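Local structure of odorant binding protein 4 (6JPM) at residues Y46-L51 with K55-G60; L62-V67 with E88-D93; P75-E80 with P113-L118; Q69-L74 with E80-S85. The protein probably binds small odorant molecules as a secreted, mainly helical insect odorant-binding protein. All blocks are in the same frame, centred on the assembly; numbering follows the deposited sequence.

Contact 1 of 4, residues Y46-L51 with K55-G60; sequences YMNCIL and KIIKNG
Leu-51, near the end of helix 41-53, packs against Ile-56 and Ile-57 as the chain folds back past it. With CG anti to its carbonyl carbon (chi1 -71°), Leu-51 carries its branch point toward the isoleucines, where the methyls part: CD2 lies 4.0 Å from Ile-56 CB, while CD1 and CB both face Ile-57 CG1, the latter at 3.6 Å. The other branch of Ile-57 goes elsewhere, its CG2 meeting Asn-48 OD1 at 3.8 Å where the two side chains cross at about a right angle. That amide oxygen takes a hydrogen bond from a water 2.6 Å away, and the same water accepts from Gly-60 N at 3.0 Å. The backbone adds a second link. Leu-51 O receives Ile-57 N at 3.1 Å, nearly straight at the hydrogen (172°) but from well above the carbonyl plane, along with a weak bond from Ile-56 N. Positive phi at Lys-55 gives the Schellman motif that ends the helix. Ala-101 and Phe-104 of helix 99-111 touch Leu-51 and Ile-56 respectively. A carbonyl at the helix end is thus supplied with donors by the returning chain, with aliphatic packing beside it and a water bridge near the surface.

Contact 2 of 4, residues L62-V67 with E88-D93; sequences LDMSAV and ECKSAD
Leu-62 is held to Asp-93 by its backbone and to Lys-90 by its side chain. Its N donates to Asp-93 OD2 over 2.8 Å in an almost linear bond (176°), meeting the carboxylate on the anti side and close to its plane. Asp-93 turns CG between its own backbone N and carbonyl carbon (chi1 55°), which brings OD2 also to 3.4 Å from Leu-62 CB. This is the close part of the contact, and Leu-62 CD2 continues it by resting 3.7 Å from Lys-90 CA and 3.9 Å from Lys-90 CB. An alanine in place of Asp-93 would probably leave the Leu-62 amide without its carboxylate mate and open a gap beside Leu-62 CB. Toward solvent the fit is looser: the side chains of Met-64 and Lys-90 cross at about a right angle, SD of the first 4.0 Å from CE of the second, where the bent lysine chain lies at the surface. Next to this edge Asp-63 is the N-cap of helix 64-70, its OD1 accepting from Ser-65 N at 2.9 Å and weakly from Ala-66 N. On the other segment, a type I turn runs from Cys-89 to Ala-92 near the end of helix 76-89, and the Cys-89–Cys-107 disulfide ties it to helix 99-111. Leu-62 closes strand 61-62, paired antiparallel with strand 57-58, and touches Phe-104 of helix 99-111, while Met-64 reaches Ile-86 of helix 76-89.

Contact 3 of 4, residues P75-E80 with P113-L118; sequences PKKYQE and PEMYFL
Tyr-78 receives Phe-117 over one face of its ring in an edge-to-face pair, the centroids 5.0 Å apart and the planes at 66°. Phe-117 CD2 makes the closest approach, 3.5 Å from Tyr-78 CD1. Met-115 CE comes to the same Tyr-78 CD1 at 3.6 Å, arriving obliquely. The methionine is bent at both outer torsions, which curls this methyl back to within 3.3 Å of Lys-77 O. The opposite face of the tyrosine carries Lys-77 CD, 3.6 Å above the ring plane near its rim, leaving the aromatic group between a lysine chain and a phenylalanine. A serine in place of Tyr-78 would probably open a gap beside Phe-117 and deprive Met-115 CE of its aromatic neighbour. In the helical odorant-binding fold, this contact joins the start of helix 76-89 to the C-terminal tail that follows helix 99-111. Farther out, Met-7 of helix 4-22 touches both Tyr-78 and Phe-117, while the Lys-77 ammonium forms a salt bridge with Glu-4. Met-115 also rests on Ser-81. The tail itself is held by the edge-to-face pairing of Tyr-116 with Tyr-109 and by a hydrogen bond from His-33 NE2 to Leu-118 O.

Contact 4 of 4, residues Q69-L74 with E80-S85; sequences QQMPTL and ESTKKS
Met-71 and Leu-74 meet Thr-82 and Lys-83 with no ring, amide or carboxylate between them; the flat groups stand outside the junction, where the ring of Phe-117 touches Leu-74 and Thr-82, and the amide of Gln-70 turns to Met-54, whose carbonyl oxygen takes a hydrogen bond from NE2. Within the contact, thioether and aliphatic groups do the touching. Met-71 and Thr-82 run past each other in opposite senses, bringing SD to 3.5 Å from Thr-82 CG2. Beyond the sulfur, Met-71 CE lies against the aliphatic chain of Lys-83, though its very short approach to CG makes the exact place of the methyl doubtful. Leu-74 comes in tip to tip with Thr-82, its CD1 3.6 Å from CB and 3.7 Å from CG2. Thr-82 sets CG2 anti to its backbone N (OG1 chi1 -70°), which directs the methyl to Met-71 and Leu-74 while OG1 gives a weak hydrogen bond to Tyr-78 O, one turn back in its own helix. The 3-10 segment 71-73 lies between helices 64-70 and 76-89, which makes this the inside of a tight helix-to-helix turn. With no hydrogen bond across it, the contact rests on dispersion: sulfur and methyls fit the threonine, the lysine lends only its aliphatic part, and the threonine hydroxyl is engaged within its own helix.

Contact 1 comes first along the chain, joining the end of helix 41-53 to the strand 57-58 region. It adjoins contact 2, 11 Å away between centres, through the probable hydrogen bond from Asp-63 N to Ile-56 O. Contacts 2 and 4 both link the stretches around helices 64-70 and 76-89: contact 4 lies near the turn between these helices, and contact 2 spans that turn from farther out, its centre 12 Å away. Contact 3 crosses both in sequence and brings in the C-terminal tail; its centre is 8 Å from that of contact 4. Met-47 and Leu-51 of contact 1 also touch that tail, which thus bridges separate parts of the helical fold.

Contact 1 of 4, residues Y46-L51 with K55-G60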
loop_
_atom_site.group_PDB
_atom_site.type_symbol
_atom_site.label_atom_id
_atom_site.label_comp_id
_atom_site.label_asym_id
_atom_site.label_seq_id
_atom_site.Cartn_x
_atom_site.Cartn_y
_atom_site.Cartn_z
ATOM N N TYR A 46 5.775 8.143 -2.638
ATOM C CA TYR A 46 5.924 6.778 -3.189
ATOM C C TYR A 46 4.686 5.957 -2.820
ATOM O O TYR A 46 4.176 5.346 -3.655
ATOM C CB TYR A 46 7.213 6.091 -2.744
ATOM C CG TYR A 46 7.296 4.639 -3.111
ATOM C CD1 TYR A 46 7.682 4.252 -4.371
ATOM C CD2 TYR A 46 6.973 3.651 -2.206
ATOM C CE1 TYR A 46 7.778 2.923 -4.704
ATOM C CE2 TYR A 46 7.076 2.316 -2.518
ATOM C CZ TYR A 46 7.462 1.952 -3.786
ATOM O OH TYR A 46 7.543 0.670 -4.149
ATOM N N MET A 47 4.300 5.961 -1.551
ATOM C CA MET A 47 3.098 5.226 -1.093
ATOM C C MET A 47 1.844 5.741 -1.831
ATOM O O MET A 47 1.024 4.950 -2.202
ATOM C CB MET A 47 2.933 5.261 0.429
ATOM C CG MET A 47 3.920 4.387 1.208
ATOM S SD MET A 47 4.561 2.923 0.399
ATOM C CE MET A 47 3.121 1.886 0.418
ATOM N N ASN A 48 1.734 7.042 -2.035
ATOM C CA ASN A 48 0.607 7.623 -2.792
ATOM C C ASN A 48 0.605 7.075 -4.226
ATOM O O ASN A 48 -0.397 6.678 -4.687
ATOM C CB ASN A 48 0.620 9.137 -2.780
ATOM C CG ASN A 48 -0.627 9.679 -3.429
ATOM O OD1 ASN A 48 -1.715 9.437 -2.985
ATOM N ND2 ASN A 48 -0.466 10.343 -4.532
ATOM N N CYS A 49 1.762 7.086 -4.857
ATOM C CA CYS A 49 1.952 6.576 -6.224
ATOM C C CYS A 49 1.554 5.102 -6.261
ATOM O O CYS A 49 0.859 4.772 -7.101
ATOM C CB CYS A 49 3.386 6.739 -6.689
ATOM S SG CYS A 49 3.686 6.151 -8.368
ATOM N N ILE A 50 2.018 4.294 -5.326
ATOM C CA ILE A 50 1.717 2.864 -5.332
ATOM C C ILE A 50 0.213 2.642 -5.200
ATOM O O ILE A 50 -0.397 1.911 -5.987
ATOM C CB ILE A 50 2.487 2.147 -4.208
ATOM C CG1 ILE A 50 3.993 2.021 -4.539
ATOM C CG2 ILE A 50 1.848 0.793 -3.908
ATOM C CD1 ILE A 50 4.320 1.233 -5.821
ATOM N N LEU A 51 -0.405 3.270 -4.199
ATOM C CA LEU A 51 -1.820 3.032 -3.936
ATOM C C LEU A 51 -2.715 3.689 -4.981
ATOM O O LEU A 51 -3.805 3.186 -5.252
ATOM C CB LEU A 51 -2.179 3.500 -2.526
ATOM C CG LEU A 51 -1.601 2.609 -1.426
ATOM C CD1 LEU A 51 -1.513 3.374 -0.116
ATOM C CD2 LEU A 51 -2.470 1.329 -1.270
ATOM N N LYS A 55 -5.218 1.676 -7.626
ATOM C CA LYS A 55 -6.565 2.245 -7.626
ATOM C C LYS A 55 -7.235 2.180 -6.258
ATOM O O LYS A 55 -8.432 2.445 -6.153
ATOM C CB LYS A 55 -7.454 1.584 -8.686
ATOM C CG LYS A 55 -6.999 1.919 -10.103
ATOM C CD LYS A 55 -7.767 1.134 -11.154
ATOM C CE LYS A 55 -7.289 -0.307 -11.228
ATOM N NZ LYS A 55 -7.803 -0.985 -12.450
ATOM N N ILE A 56 -6.485 1.856 -5.206
ATOM C CA ILE A 56 -7.011 1.814 -3.844
ATOM C C ILE A 56 -7.164 3.223 -3.272
ATOM O O ILE A 56 -8.075 3.484 -2.481
ATOM C CB ILE A 56 -6.084 0.934 -2.976
ATOM C CG1 ILE A 56 -6.103 -0.515 -3.492
ATOM C CG2 ILE A 56 -6.478 0.991 -1.504
ATOM C CD1 ILE A 56 -7.471 -1.206 -3.332
ATOM N N ILE A 57 -6.273 4.145 -3.640
ATOM C CA ILE A 57 -6.345 5.537 -3.206
ATOM C C ILE A 57 -6.663 6.411 -4.413
ATOM O O ILE A 57 -6.031 6.289 -5.469
ATOM C CB ILE A 57 -5.038 5.995 -2.529
ATOM C CG1 ILE A 57 -4.869 5.383 -1.128
ATOM C CG2 ILE A 57 -4.964 7.509 -2.464
ATOM C CD1 ILE A 57 -5.858 5.893 -0.082
ATOM N N LYS A 58 -7.640 7.296 -4.260
ATOM C CA LYS A 58 -8.014 8.197 -5.336
ATOM C C LYS A 58 -8.223 9.575 -4.735
ATOM O O LYS A 58 -9.049 9.734 -3.830
ATOM C CB LYS A 58 -9.281 7.692 -6.042
ATOM C CG LYS A 58 -9.717 8.502 -7.230
ATOM C CD LYS A 58 -10.839 7.786 -7.975
ATOM C CE LYS A 58 -11.985 7.400 -7.038
ATOM N NZ LYS A 58 -12.673 8.578 -6.424
ATOM N N ASN A 59 -7.470 10.565 -5.215
ATOM C CA ASN A 59 -7.547 11.927 -4.680
ATOM C C ASN A 59 -7.399 11.921 -3.162
ATOM O O ASN A 59 -8.146 12.588 -2.445
ATOM C CB ASN A 59 -8.851 12.618 -5.078
ATOM C CG ASN A 59 -9.024 12.721 -6.580
ATOM O OD1 ASN A 59 -9.905 12.091 -7.151
ATOM N ND2 ASN A 59 -8.195 13.534 -7.215
ATOM N N GLY A 60 -6.454 11.130 -2.667
ATOM C CA GLY A 60 -6.184 11.136 -1.244
ATOM C C GLY A 60 -7.212 10.431 -0.392
ATOM O O GLY A 60 -7.216 10.609 0.826
HETATM O O HOH W 1 -3.892 10.437 -3.991
#

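Contact 2 of 4, residues L62-V67 with E88-D93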
loop_
_atom_site.group_PDB
_atom_site.type_symbol
_atom_site.label_atom_id
_atom_site.label_comp_id
_atom_site.label_asym_id
_atom_site.label_seq_id
_atom_site.Cartn_x
_atom_site.Cartn_y
_atom_site.Cartn_z
ATOM N N LEU A 62 -9.470 6.645 0.385
ATOM C CA LEU A 62 -9.675 5.200 0.189
ATOM C C LEU A 62 -10.921 4.983 -0.674
ATOM O O LEU A 62 -11.943 5.528 -0.371
ATOM C CB LEU A 62 -9.791 4.537 1.556
ATOM C CG LEU A 62 -10.016 3.037 1.531
ATOM C CD1 LEU A 62 -8.907 2.333 0.777
ATOM C CD2 LEU A 62 -10.123 2.491 2.939
ATOM N N ASP A 63 -10.768 4.274 -1.772
ATOM C CA ASP A 63 -11.895 3.971 -2.673
ATOM C C ASP A 63 -12.418 2.595 -2.289
ATOM O O ASP A 63 -11.899 1.634 -2.790
ATOM C CB ASP A 63 -11.511 4.046 -4.148
ATOM C CG ASP A 63 -12.671 3.748 -5.074
ATOM O OD1 ASP A 63 -13.653 3.263 -4.595
ATOM O OD2 ASP A 63 -12.559 4.026 -6.236
ATOM N N MET A 64 -13.400 2.555 -1.395
ATOM C CA MET A 64 -13.943 1.284 -0.923
ATOM C C MET A 64 -14.514 0.430 -2.053
ATOM O O MET A 64 -14.640 -0.787 -1.884
ATOM C CB MET A 64 -15.016 1.533 0.142
ATOM C CG MET A 64 -14.464 1.960 1.497
ATOM S SD MET A 64 -13.231 0.831 2.212
ATOM C CE MET A 64 -14.038 -0.762 2.037
ATOM N N SER A 65 -14.842 1.028 -3.201
ATOM C CA SER A 65 -15.303 0.239 -4.341
ATOM C C SER A 65 -14.165 -0.577 -4.932
ATOM O O SER A 65 -14.306 -1.785 -5.158
ATOM C CB SER A 65 -15.910 1.149 -5.408
ATOM O OG SER A 65 -16.974 1.911 -4.873
ATOM N N ALA A 66 -13.029 0.072 -5.207
ATOM C CA ALA A 66 -11.857 -0.649 -5.691
ATOM C C ALA A 66 -11.423 -1.723 -4.702
ATOM O O ALA A 66 -10.948 -2.792 -5.101
ATOM C CB ALA A 66 -10.704 0.325 -5.956
ATOM N N VAL A 67 -11.551 -1.448 -3.405
ATOM C CA VAL A 67 -11.177 -2.445 -2.409
ATOM C C VAL A 67 -12.024 -3.701 -2.576
ATOM O O VAL A 67 -11.515 -4.826 -2.493
ATOM C CB VAL A 67 -11.305 -1.854 -0.993
ATOM C CG1 VAL A 67 -11.208 -2.945 0.054
ATOM C CG2 VAL A 67 -10.233 -0.806 -0.759
ATOM N N GLU A 88 -9.933 -2.216 9.928
ATOM C CA GLU A 88 -9.279 -1.469 10.991
ATOM C C GLU A 88 -8.743 -0.134 10.492
ATOM O O GLU A 88 -8.690 0.835 11.258
ATOM C CB GLU A 88 -8.156 -2.311 11.589
ATOM C CG GLU A 88 -7.175 -1.533 12.442
ATOM C CD GLU A 88 -6.174 -2.429 13.128
ATOM O OE1 GLU A 88 -5.235 -1.901 13.748
ATOM O OE2 GLU A 88 -6.332 -3.663 13.042
ATOM N N CYS A 89 -8.372 -0.045 9.212
ATOM C CA CYS A 89 -7.644 1.108 8.697
ATOM C C CYS A 89 -8.459 1.992 7.760
ATOM O O CYS A 89 -7.892 2.892 7.136
ATOM C CB CYS A 89 -6.364 0.637 7.998
ATOM S SG CYS A 89 -5.190 -0.155 9.139
ATOM N N LYS A 90 -9.776 1.794 7.669
ATOM C CA LYS A 90 -10.515 2.459 6.602
ATOM C C LYS A 90 -10.718 3.946 6.849
ATOM O O LYS A 90 -11.178 4.640 5.941
ATOM C CB LYS A 90 -11.864 1.774 6.373
ATOM C CG LYS A 90 -12.808 1.816 7.535
ATOM C CD LYS A 90 -13.909 0.771 7.355
ATOM C CE LYS A 90 -14.583 0.867 5.988
ATOM N NZ LYS A 90 -15.552 2.004 5.892
ATOM N N SER A 91 -10.371 4.453 8.030
ATOM C CA SER A 91 -10.358 5.888 8.284
ATOM C C SER A 91 -8.958 6.427 8.548
ATOM O O SER A 91 -8.821 7.585 8.953
ATOM C CB SER A 91 -11.282 6.233 9.456
ATOM O OG SER A 91 -12.628 5.932 9.132
ATOM N N ALA A 92 -7.917 5.632 8.318
ATOM C CA ALA A 92 -6.556 6.111 8.508
ATOM C C ALA A 92 -6.061 6.969 7.355
ATOM O O ALA A 92 -4.921 7.425 7.404
ATOM C CB ALA A 92 -5.588 4.932 8.708
ATOM N N ASP A 93 -6.867 7.182 6.316
ATOM C CA ASP A 93 -6.438 7.975 5.162
ATOM C C ASP A 93 -6.638 9.472 5.441
ATOM O O ASP A 93 -7.449 10.159 4.815
ATOM C CB ASP A 93 -7.181 7.525 3.908
ATOM C CG ASP A 93 -8.702 7.575 4.066
ATOM O OD1 ASP A 93 -9.198 7.633 5.213
ATOM O OD2 ASP A 93 -9.402 7.543 3.034
#

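Contact 3 of 4, residues P75-E80 with P113-L118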
loop_
_atom_site.group_PDB
_atom_site.type_symbol
_atom_site.label_atom_id
_atom_site.label_comp_id
_atom_site.label_asym_id
_atom_site.label_seq_id
_atom_site.Cartn_x
_atom_site.Cartn_y
_atom_site.Cartn_z
ATOM N N PRO A 75 -4.860 -13.950 -3.311
ATOM C CA PRO A 75 -4.677 -15.320 -2.829
ATOM C C PRO A 75 -5.375 -15.484 -1.489
ATOM O O PRO A 75 -5.355 -14.582 -0.648
ATOM C CB PRO A 75 -3.156 -15.456 -2.698
ATOM C CG PRO A 75 -2.599 -14.430 -3.634
ATOM C CD PRO A 75 -3.580 -13.292 -3.621
ATOM N N LYS A 76 -6.018 -16.643 -1.307
ATOM C CA LYS A 76 -6.834 -16.855 -0.112
ATOM C C LYS A 76 -6.029 -16.665 1.166
ATOM O O LYS A 76 -6.587 -16.287 2.200
ATOM C CB LYS A 76 -7.460 -18.251 -0.141
ATOM C CG LYS A 76 -6.461 -19.390 -0.252
ATOM C CD LYS A 76 -6.937 -20.617 0.535
ATOM C CE LYS A 76 -8.327 -21.074 0.099
ATOM N NZ LYS A 76 -8.348 -21.623 -1.293
ATOM N N LYS A 77 -4.729 -16.866 1.116
ATOM C CA LYS A 77 -3.966 -16.674 2.366
ATOM C C LYS A 77 -3.925 -15.200 2.772
ATOM O O LYS A 77 -3.653 -14.950 3.911
ATOM C CB LYS A 77 -2.575 -17.292 2.250
ATOM C CG LYS A 77 -1.653 -16.686 1.214
ATOM C CD LYS A 77 -0.466 -15.986 1.854
ATOM C CE LYS A 77 0.789 -16.822 1.942
ATOM N NZ LYS A 77 1.891 -16.202 1.174
ATOM N N TYR A 78 -4.263 -14.291 1.868
ATOM C CA TYR A 78 -4.218 -12.845 2.170
ATOM C C TYR A 78 -5.634 -12.327 2.359
ATOM O O TYR A 78 -5.792 -11.348 3.048
ATOM C CB TYR A 78 -3.527 -12.088 1.033
ATOM C CG TYR A 78 -2.028 -12.202 1.020
ATOM C CD1 TYR A 78 -1.278 -11.687 2.045
ATOM C CD2 TYR A 78 -1.358 -12.844 0.002
ATOM C CE1 TYR A 78 0.093 -11.786 2.062
ATOM C CE2 TYR A 78 0.018 -12.955 -0.004
ATOM C CZ TYR A 78 0.749 -12.422 1.033
ATOM O OH TYR A 78 2.100 -12.505 1.067
ATOM N N GLN A 79 -6.621 -13.049 1.848
ATOM C CA GLN A 79 -8.028 -12.597 1.893
ATOM C C GLN A 79 -8.485 -12.207 3.296
ATOM O O GLN A 79 -8.966 -11.135 3.483
ATOM C CB GLN A 79 -8.935 -13.659 1.301
ATOM C CG GLN A 79 -9.943 -13.080 0.337
ATOM C CD GLN A 79 -9.770 -13.679 -1.025
ATOM O OE1 GLN A 79 -8.999 -14.603 -1.213
ATOM N NE2 GLN A 79 -10.493 -13.155 -1.994
ATOM N N GLU A 80 -8.287 -13.065 4.266
ATOM C CA GLU A 80 -8.792 -12.769 5.613
ATOM C C GLU A 80 -8.001 -11.635 6.253
ATOM O O GLU A 80 -8.622 -10.781 6.868
ATOM C CB GLU A 80 -8.732 -14.035 6.454
ATOM C CG GLU A 80 -9.519 -13.918 7.723
ATOM C CD GLU A 80 -10.076 -15.235 8.233
ATOM O OE1 GLU A 80 -10.834 -15.191 9.214
ATOM O OE2 GLU A 80 -9.756 -16.285 7.645
ATOM N N PRO A 113 1.854 -6.977 10.449
ATOM C CA PRO A 113 3.129 -6.889 9.789
ATOM C C PRO A 113 3.472 -8.078 8.893
ATOM O O PRO A 113 3.928 -7.861 7.836
ATOM C CB PRO A 113 4.112 -6.741 10.938
ATOM C CG PRO A 113 3.302 -6.142 12.017
ATOM C CD PRO A 113 1.923 -6.727 11.862
ATOM N N GLU A 114 3.117 -9.279 9.322
ATOM C CA GLU A 114 3.476 -10.490 8.558
ATOM C C GLU A 114 2.720 -10.573 7.236
ATOM O O GLU A 114 3.265 -11.105 6.337
ATOM C CB GLU A 114 3.210 -11.725 9.414
ATOM C CG GLU A 114 3.676 -13.026 8.795
ATOM C CD GLU A 114 5.177 -13.203 8.622
ATOM O OE1 GLU A 114 5.569 -14.148 7.932
ATOM O OE2 GLU A 114 5.941 -12.416 9.171
ATOM N N MET A 115 1.503 -10.065 7.163
ATOM C CA MET A 115 0.677 -10.214 5.947
ATOM C C MET A 115 0.695 -8.952 5.071
ATOM O O MET A 115 -0.036 -8.867 4.149
ATOM C CB MET A 115 -0.758 -10.591 6.325
ATOM C CG MET A 115 -0.843 -11.777 7.257
ATOM S SD MET A 115 -0.028 -13.205 6.604
ATOM C CE MET A 115 -0.991 -13.487 5.137
ATOM N N TYR A 116 1.569 -8.025 5.357
ATOM C CA TYR A 116 1.662 -6.824 4.541
ATOM C C TYR A 116 2.350 -7.156 3.223
ATOM O O TYR A 116 3.444 -7.727 3.213
ATOM C CB TYR A 116 2.427 -5.757 5.317
ATOM C CG TYR A 116 2.641 -4.442 4.626
ATOM C CD1 TYR A 116 1.683 -3.440 4.703
ATOM C CD2 TYR A 116 3.821 -4.174 3.944
ATOM C CE1 TYR A 116 1.875 -2.228 4.100
ATOM C CE2 TYR A 116 4.025 -2.948 3.332
ATOM C CZ TYR A 116 3.045 -1.981 3.419
ATOM O OH TYR A 116 3.212 -0.757 2.827
ATOM N N PHE A 117 1.713 -6.811 2.103
ATOM C CA PHE A 117 2.270 -7.155 0.800
ATOM C C PHE A 117 2.407 -5.974 -0.157
ATOM O O PHE A 117 2.733 -6.194 -1.330
ATOM C CB PHE A 117 1.434 -8.248 0.129
ATOM C CG PHE A 117 -0.010 -7.883 -0.037
ATOM C CD1 PHE A 117 -0.422 -7.042 -1.072
ATOM C CD2 PHE A 117 -0.965 -8.381 0.840
ATOM C CE1 PHE A 117 -1.763 -6.691 -1.216
ATOM C CE2 PHE A 117 -2.301 -8.045 0.696
ATOM C CZ PHE A 117 -2.704 -7.199 -0.329
ATOM N N LEU A 118 2.153 -4.742 0.282
ATOM C CA LEU A 118 2.337 -3.604 -0.612
ATOM C C LEU A 118 3.795 -3.508 -1.058
ATOM O O LEU A 118 4.708 -3.813 -0.286
ATOM C CB LEU A 118 1.941 -2.297 0.065
ATOM C CG LEU A 118 0.504 -2.156 0.579
ATOM C CD1 LEU A 118 0.271 -0.744 1.101
ATOM C CD2 LEU A 118 -0.504 -2.515 -0.507
#

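Contact 4 of 4, residues Q69-L74 with E80-S85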
loop_
_atom_site.group_PDB
_atom_site.type_symbol
_atom_site.label_atom_id
_atom_site.label_comp_id
_atom_site.label_asym_id
_atom_site.label_seq_id
_atom_site.Cartn_x
_atom_site.Cartn_y
_atom_site.Cartn_z
ATOM N N GLN A 69 -13.777 -4.796 -5.339
ATOM C CA GLN A 69 -13.538 -5.522 -6.583
ATOM C C GLN A 69 -12.308 -6.409 -6.471
ATOM O O GLN A 69 -12.277 -7.513 -7.029
ATOM C CB GLN A 69 -13.376 -4.550 -7.756
ATOM C CG GLN A 69 -13.455 -5.192 -9.149
ATOM C CD GLN A 69 -12.153 -5.854 -9.618
ATOM O OE1 GLN A 69 -11.103 -5.732 -8.982
ATOM N NE2 GLN A 69 -12.224 -6.555 -10.747
ATOM N N GLN A 70 -11.284 -5.946 -5.757
ATOM C CA GLN A 70 -9.983 -6.592 -5.819
ATOM C C GLN A 70 -9.775 -7.648 -4.738
ATOM O O GLN A 70 -8.916 -8.525 -4.912
ATOM C CB GLN A 70 -8.895 -5.516 -5.767
ATOM C CG GLN A 70 -9.031 -4.563 -6.951
ATOM C CD GLN A 70 -8.153 -3.333 -6.866
ATOM O OE1 GLN A 70 -7.292 -3.225 -5.997
ATOM N NE2 GLN A 70 -8.377 -2.391 -7.779
ATOM N N MET A 71 -10.548 -7.607 -3.654
ATOM C CA MET A 71 -10.505 -8.680 -2.664
ATOM C C MET A 71 -10.636 -10.081 -3.264
ATOM O O MET A 71 -9.895 -10.976 -2.827
ATOM C CB MET A 71 -11.593 -8.453 -1.602
ATOM C CG MET A 71 -11.280 -7.366 -0.581
ATOM S SD MET A 71 -10.092 -7.883 0.674
ATOM C CE MET A 71 -10.447 -9.641 0.746
ATOM N N PRO A 72 -11.526 -10.352 -4.229
ATOM C CA PRO A 72 -11.563 -11.703 -4.815
ATOM C C PRO A 72 -10.373 -12.040 -5.704
ATOM O O PRO A 72 -10.227 -13.212 -6.072
ATOM C CB PRO A 72 -12.877 -11.710 -5.617
ATOM C CG PRO A 72 -13.205 -10.289 -5.839
ATOM C CD PRO A 72 -12.705 -9.563 -4.627
ATOM N N THR A 73 -9.524 -11.078 -6.066
ATOM C CA THR A 73 -8.315 -11.424 -6.803
ATOM C C THR A 73 -7.156 -11.805 -5.889
ATOM O O THR A 73 -6.109 -12.229 -6.389
ATOM C CB THR A 73 -7.881 -10.267 -7.704
ATOM O OG1 THR A 73 -7.673 -9.092 -6.909
ATOM C CG2 THR A 73 -8.934 -9.994 -8.763
ATOM N N LEU A 74 -7.316 -11.659 -4.571
ATOM C CA LEU A 74 -6.239 -11.945 -3.637
ATOM C C LEU A 74 -6.092 -13.451 -3.440
ATOM O O LEU A 74 -7.093 -14.171 -3.409
ATOM C CB LEU A 74 -6.505 -11.288 -2.286
ATOM C CG LEU A 74 -6.378 -9.772 -2.162
ATOM C CD1 LEU A 74 -6.739 -9.350 -0.753
ATOM C CD2 LEU A 74 -4.961 -9.340 -2.506
ATOM N N GLU A 80 -8.287 -13.065 4.266
ATOM C CA GLU A 80 -8.792 -12.769 5.613
ATOM C C GLU A 80 -8.001 -11.635 6.253
ATOM O O GLU A 80 -8.622 -10.781 6.868
ATOM C CB GLU A 80 -8.732 -14.035 6.454
ATOM C CG GLU A 80 -9.519 -13.918 7.723
ATOM C CD GLU A 80 -10.076 -15.235 8.233
ATOM O OE1 GLU A 80 -10.834 -15.191 9.214
ATOM O OE2 GLU A 80 -9.756 -16.285 7.645
ATOM N N SER A 81 -6.680 -11.660 6.122
ATOM C CA SER A 81 -5.831 -10.626 6.749
ATOM C C SER A 81 -6.109 -9.266 6.124
ATOM O O SER A 81 -6.105 -8.328 6.847
ATOM C CB SER A 81 -4.374 -10.964 6.710
ATOM O OG SER A 81 -3.987 -11.330 5.421
ATOM N N THR A 82 -6.393 -9.218 4.838
ATOM C CA THR A 82 -6.658 -7.929 4.173
ATOM C C THR A 82 -7.976 -7.338 4.662
ATOM O O THR A 82 -7.999 -6.179 4.982
ATOM C CB THR A 82 -6.569 -8.065 2.658
ATOM O OG1 THR A 82 -5.186 -8.265 2.436
ATOM C CG2 THR A 82 -7.000 -6.814 1.944
ATOM N N LYS A 83 -9.013 -8.158 4.730
ATOM C CA LYS A 83 -10.347 -7.707 5.187
ATOM C C LYS A 83 -10.208 -7.090 6.572
ATOM O O LYS A 83 -10.659 -5.998 6.750
ATOM C CB LYS A 83 -11.334 -8.877 5.168
ATOM C CG LYS A 83 -11.583 -9.523 3.808
ATOM C CD LYS A 83 -12.961 -10.152 3.637
ATOM C CE LYS A 83 -12.986 -11.421 2.811
ATOM N NZ LYS A 83 -13.005 -12.652 3.646
ATOM N N LYS A 84 -9.544 -7.773 7.486
ATOM C CA LYS A 84 -9.374 -7.266 8.858
ATOM C C LYS A 84 -8.578 -5.962 8.851
ATOM O O LYS A 84 -8.902 -5.086 9.609
ATOM C CB LYS A 84 -8.614 -8.277 9.709
ATOM C CG LYS A 84 -9.402 -9.484 10.185
ATOM C CD LYS A 84 -9.188 -9.792 11.631
ATOM C CE LYS A 84 -10.097 -10.882 12.142
ATOM N NZ LYS A 84 -9.335 -11.994 12.744
ATOM N N SER A 85 -7.528 -5.889 8.041
ATOM C CA SER A 85 -6.712 -4.680 8.028
ATOM C C SER A 85 -7.471 -3.491 7.437
ATOM O O SER A 85 -7.373 -2.373 7.959
ATOM C CB SER A 85 -5.414 -4.948 7.266
ATOM O OG SER A 85 -4.604 -5.847 8.006
#